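Local structure of 2-nitrobenzoate nitroreductase (Pseudomonas fluorescens, 4Z85) at residues D93-I96 with A97-V101; S32-S35 with E36-N40. The protein probably reduces the nitro group of 2-nitrobenzoate as an FMN-dependent flavoprotein of the flavoredoxin family. All blocks are in the same frame, centred on the assembly; numbering follows the deposited sequence.

Interaction 1 (D93-I96 with A97-V101); sequences DERI and AERMV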
loop_
_atom_site.group_PDB
_atom_site.type_symbol
_atom_site.label_atom_id
_atom_site.label_comp_id
_atom_site.label_asym_id
_atom_site.label_seq_id
_atom_site.Cartn_x
_atom_site.Cartn_y
_atom_site.Cartn_z
ATOM N N ASP A 93 -11.644 -0.154 9.998
ATOM C CA ASP A 93 -12.936 -0.066 9.329
ATOM C C ASP A 93 -13.810 0.985 10.019
ATOM O O ASP A 93 -13.323 1.766 10.827
ATOM C CB ASP A 93 -13.630 -1.431 9.274
ATOM C CG ASP A 93 -14.093 -1.945 10.639
ATOM O OD1 ASP A 93 -13.795 -1.331 11.678
ATOM O OD2 ASP A 93 -14.762 -3.000 10.648
ATOM N N GLU A 94 -15.088 1.018 9.662
ATOM C CA GLU A 94 -15.990 2.059 10.135
ATOM C C GLU A 94 -15.973 2.230 11.657
ATOM O O GLU A 94 -16.007 3.359 12.168
ATOM C CB GLU A 94 -17.412 1.743 9.663
ATOM C CG GLU A 94 -18.380 2.873 9.867
ATOM C CD GLU A 94 -19.812 2.466 9.576
ATOM O OE1 GLU A 94 -20.018 1.625 8.677
ATOM O OE2 GLU A 94 -20.730 2.982 10.257
ATOM N N ARG A 95 -15.900 1.110 12.370
ATOM C CA ARG A 95 -16.009 1.116 13.831
ATOM C C ARG A 95 -14.907 1.921 14.524
ATOM O O ARG A 95 -15.114 2.456 15.621
ATOM C CB ARG A 95 -16.003 -0.319 14.357
ATOM C CG ARG A 95 -16.249 -0.447 15.854
ATOM C CD ARG A 95 -16.394 -1.902 16.267
ATOM N NE ARG A 95 -17.628 -2.495 15.758
ATOM C CZ ARG A 95 -17.684 -3.358 14.750
ATOM N NH1 ARG A 95 -16.571 -3.735 14.141
ATOM N NH2 ARG A 95 -18.850 -3.843 14.350
ATOM N N ILE A 96 -13.734 2.008 13.905
ATOM C CA ILE A 96 -12.647 2.748 14.528
ATOM C C ILE A 96 -12.082 3.883 13.686
ATOM O O ILE A 96 -11.101 4.489 14.077
ATOM C CB ILE A 96 -11.489 1.815 14.922
ATOM C CG1 ILE A 96 -10.846 1.173 13.686
ATOM C CG2 ILE A 96 -11.980 0.737 15.883
ATOM C CD1 ILE A 96 -9.516 0.483 14.005
ATOM N N ALA A 97 -12.714 4.198 12.559
ATOM C CA ALA A 97 -12.154 5.188 11.637
ATOM C C ALA A 97 -11.957 6.577 12.261
ATOM O O ALA A 97 -10.896 7.205 12.108
ATOM C CB ALA A 97 -13.043 5.296 10.401
ATOM N N GLU A 98 -12.983 7.080 12.948
ATOM C CA GLU A 98 -12.863 8.427 13.512
ATOM C C GLU A 98 -11.733 8.530 14.546
ATOM O O GLU A 98 -10.916 9.453 14.505
ATOM C CB GLU A 98 -14.182 8.870 14.155
ATOM C CG GLU A 98 -14.096 10.266 14.745
ATOM C CD GLU A 98 -13.818 11.325 13.694
ATOM O OE1 GLU A 98 -12.868 12.112 13.866
ATOM O OE2 GLU A 98 -14.559 11.365 12.689
ATOM N N ARG A 99 -11.695 7.571 15.466
ATOM C CA ARG A 99 -10.667 7.571 16.490
ATOM C C ARG A 99 -9.292 7.372 15.858
ATOM O O ARG A 99 -8.308 7.971 16.285
ATOM C CB ARG A 99 -10.962 6.498 17.534
ATOM C CG ARG A 99 -12.156 6.841 18.419
ATOM C CD ARG A 99 -12.522 5.682 19.330
ATOM N NE ARG A 99 -13.206 4.611 18.616
ATOM C CZ ARG A 99 -13.498 3.430 19.146
ATOM N NH1 ARG A 99 -13.169 3.165 20.414
ATOM N NH2 ARG A 99 -14.111 2.508 18.415
ATOM N N MET A 100 -9.227 6.553 14.813
ATOM C CA MET A 100 -7.994 6.435 14.048
ATOM C C MET A 100 -7.514 7.800 13.574
ATOM O O MET A 100 -6.353 8.143 13.751
ATOM C CB MET A 100 -8.191 5.503 12.849
ATOM C CG MET A 100 -6.946 5.335 11.959
ATOM S SD MET A 100 -6.760 6.610 10.692
ATOM C CE MET A 100 -8.223 6.327 9.703
ATOM N N VAL A 101 -8.407 8.581 12.965
ATOM C CA VAL A 101 -7.994 9.885 12.484
ATOM C C VAL A 101 -7.575 10.791 13.649
ATOM O O VAL A 101 -6.600 11.540 13.535
ATOM C CB VAL A 101 -9.104 10.542 11.651
ATOM C CG1 VAL A 101 -8.775 11.997 11.350
ATOM C CG2 VAL A 101 -9.306 9.748 10.360
HETATM O O HOH W 1 -15.696 5.754 13.306
HETATM O O HOH W 2 -14.244 5.573 15.917
#
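Arg99 folds its side chain back along the first turn of helix 94-103, and its NH2 donates to the carbonyl O of Arg95 at 3.0 Å. That oxygen lies at the edge of the guanidinium, in its plane, while the donor is tilted 32° from the carbonyl plane; the bend at chi3 (-75°) brings the group round. The guanidinium lies between the two sides of the contact: Ile96 CG2 meets Arg99 NH2 at 3.8 Å, and the group is also held by a salt bridge from NH2 to Asp134 and a hydrogen bond from NH1 to Gly118 O. The backbone has opened here: one water accepts from both N and NE of Arg99 and donates to Arg95 O, and another joins Glu94 O to Glu98 N. Water thus stands in for two i-to-i+4 bonds on this loose, wetter side, where Glu94 and Glu98 are exposed. Asp93 caps the helix start, with OD1 taking a weak bond from Arg95 N.

The other side is buried and close-packed. Ile96 O receives Met100 N at 2.9 Å, almost in line with the carbonyl, and Met100 CB sits 3.3 Å from the same oxygen. Ala97 CB rests 3.6 Å from Asp93 O.

Ile96 and Met100 pack on Leu29 of strand 28-33, Ala97 on Tyr185 of strand 185-187 and Met100 on Tyr193 of strand 192-195, while Glu98 touches Leu202 of the second subunit.

Interaction 2 (S32-S35 with E36-N40); sequences SLNS and EGLCN
This is the tip of a beta hairpin, a type I turn followed by a G1 bulge, joining strands 28-33 and 39-52 of the antiparallel barrel. Ser32 and Asn40 form the hydrogen-bonded pair: Ser32 N reaches Asn40 O at 3.0 Å and Asn40 N returns to Ser32 O at 2.9 Å. Leu33 and Cys39 make the next, non-hydrogen-bonded pair, with Leu33 CD2 against Cys39 CB at 3.9 Å. Asn34 N then donates to Leu38 O, in the carbonyl plane, and Gly37 N closes the turn on Asn34 O at 3.2 Å. Gly37 has a positive phi (88°), where a CB would press on the preceding carbonyl oxygen.

The side chain of Asn34 curls back across the turn. With CG set between the backbone N and the carbonyl carbon (chi1 68°), OD1 is turned in among the loop amides. It accepts from Leu38 N at 2.7 Å and, closing an Asx turn, from Glu36 N at 3.0 Å; the two donors come from opposite faces of the amide plane. ND2 rests against Leu38 CB at 3.3 Å and makes a weak bond to Glu36 OE1, the amide and carboxylate planes standing 65° apart. Cut back to an alanine, this position would probably leave the amides of Glu36 and Leu38 without their shared acceptor, the Glu36 carboxylate without its weak ND2 partner and the turn freer to flex.

Helix 77-84 runs beside the hairpin: Asn80 bonds Ser32 OG and Asn40 OD1, and Arg84 bonds Asn34 O. Glu113 of helix 113-117 takes Asn40 ND2, while Leu33 packs on Val129 and Pro130.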
loop_
_atom_site.group_PDB
_atom_site.type_symbol
_atom_site.label_atom_id
_atom_site.label_comp_id
_atom_site.label_asym_id
_atom_site.label_seq_id
_atom_site.Cartn_x
_atom_site.Cartn_y
_atom_site.Cartn_z
ATOM N N SER A 32 1.727 0.475 20.139
ATOM C CA SER A 32 3.051 0.131 20.645
ATOM C C SER A 32 3.124 0.521 22.122
ATOM O O SER A 32 2.270 1.256 22.600
ATOM C CB SER A 32 4.141 0.830 19.825
ATOM O OG SER A 32 3.958 2.235 19.776
ATOM N N LEU A 33 4.123 0.013 22.842
ATOM C CA LEU A 33 4.290 0.348 24.262
ATOM C C LEU A 33 5.599 1.082 24.536
ATOM O O LEU A 33 6.645 0.704 24.012
ATOM C CB LEU A 33 4.236 -0.918 25.116
ATOM C CG LEU A 33 2.931 -1.700 25.163
ATOM C CD1 LEU A 33 3.134 -2.991 25.941
ATOM C CD2 LEU A 33 1.844 -0.852 25.800
ATOM N N ASN A 34 5.551 2.124 25.364
ATOM C CA ASN A 34 6.783 2.812 25.752
ATOM C C ASN A 34 7.425 2.171 26.987
ATOM O O ASN A 34 7.000 1.099 27.430
ATOM C CB ASN A 34 6.535 4.308 25.997
ATOM C CG ASN A 34 5.677 4.586 27.229
ATOM O OD1 ASN A 34 5.273 3.683 27.956
ATOM N ND2 ASN A 34 5.414 5.862 27.470
ATOM N N SER A 35 8.442 2.836 27.534
ATOM C CA SER A 35 9.200 2.333 28.684
ATOM C C SER A 35 8.328 2.039 29.895
ATOM O O SER A 35 8.627 1.147 30.684
ATOM C CB SER A 35 10.276 3.339 29.097
ATOM O OG SER A 35 11.145 3.637 28.024
ATOM N N GLU A 36 7.248 2.799 30.034
ATOM C CA GLU A 36 6.427 2.774 31.235
ATOM C C GLU A 36 5.182 1.908 31.082
ATOM O O GLU A 36 4.370 1.814 32.003
ATOM C CB GLU A 36 6.025 4.203 31.599
ATOM C CG GLU A 36 7.136 5.213 31.360
ATOM C CD GLU A 36 6.620 6.565 30.896
ATOM O OE1 GLU A 36 5.396 6.701 30.661
ATOM O OE2 GLU A 36 7.446 7.493 30.759
ATOM N N GLY A 37 5.028 1.278 29.920
ATOM C CA GLY A 37 3.866 0.441 29.664
ATOM C C GLY A 37 2.698 1.230 29.100
ATOM O O GLY A 37 1.591 0.708 28.955
ATOM N N LEU A 38 2.952 2.498 28.791
ATOM C CA LEU A 38 1.962 3.367 28.163
ATOM C C LEU A 38 1.770 2.964 26.701
ATOM O O LEU A 38 2.744 2.701 26.000
ATOM C CB LEU A 38 2.402 4.830 28.265
ATOM C CG LEU A 38 1.441 5.952 27.891
ATOM C CD1 LEU A 38 0.762 6.488 29.140
ATOM C CD2 LEU A 38 2.186 7.067 27.168
ATOM N N CYS A 39 0.524 2.920 26.241
ATOM C CA CYS A 39 0.255 2.505 24.866
ATOM C C CYS A 39 0.058 3.689 23.925
ATOM O O CYS A 39 -0.870 4.486 24.088
ATOM C CB CYS A 39 -0.972 1.598 24.804
ATOM S SG CYS A 39 -1.344 0.960 23.117
ATOM N N ASN A 40 0.932 3.788 22.930
ATOM C CA ASN A 40 0.796 4.796 21.896
ATOM C C ASN A 40 0.080 4.189 20.696
ATOM O O ASN A 40 0.151 2.980 20.467
ATOM C CB ASN A 40 2.161 5.348 21.490
ATOM C CG ASN A 40 2.794 6.198 22.580
ATOM O OD1 ASN A 40 3.858 5.866 23.105
ATOM N ND2 ASN A 40 2.145 7.306 22.913
HETATM O O HOH W 3 2.371 3.334 18.167
#

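How the interactions relate
Going from the N terminus, interaction 2 comes first: residues 32-40 reverse the chain at the tip between strands 28-33 and 39-52, closing the short hairpin loop. The chain then builds strand 55-62, helix 77-84 and strand 86-90 before interaction 1 winds the opening turns of helix 94-103. The two lie in series, neither nested nor crossed, with centres about 21 Å apart and nearest atoms about 10 Å apart. Strand 28-33 links them: its end enters the hairpin of interaction 2, while its Leu29 packs against the helix of interaction 1. One contact therefore ties barrel strands to helix 77-84, the other joins a helix to the barrel and the second subunit.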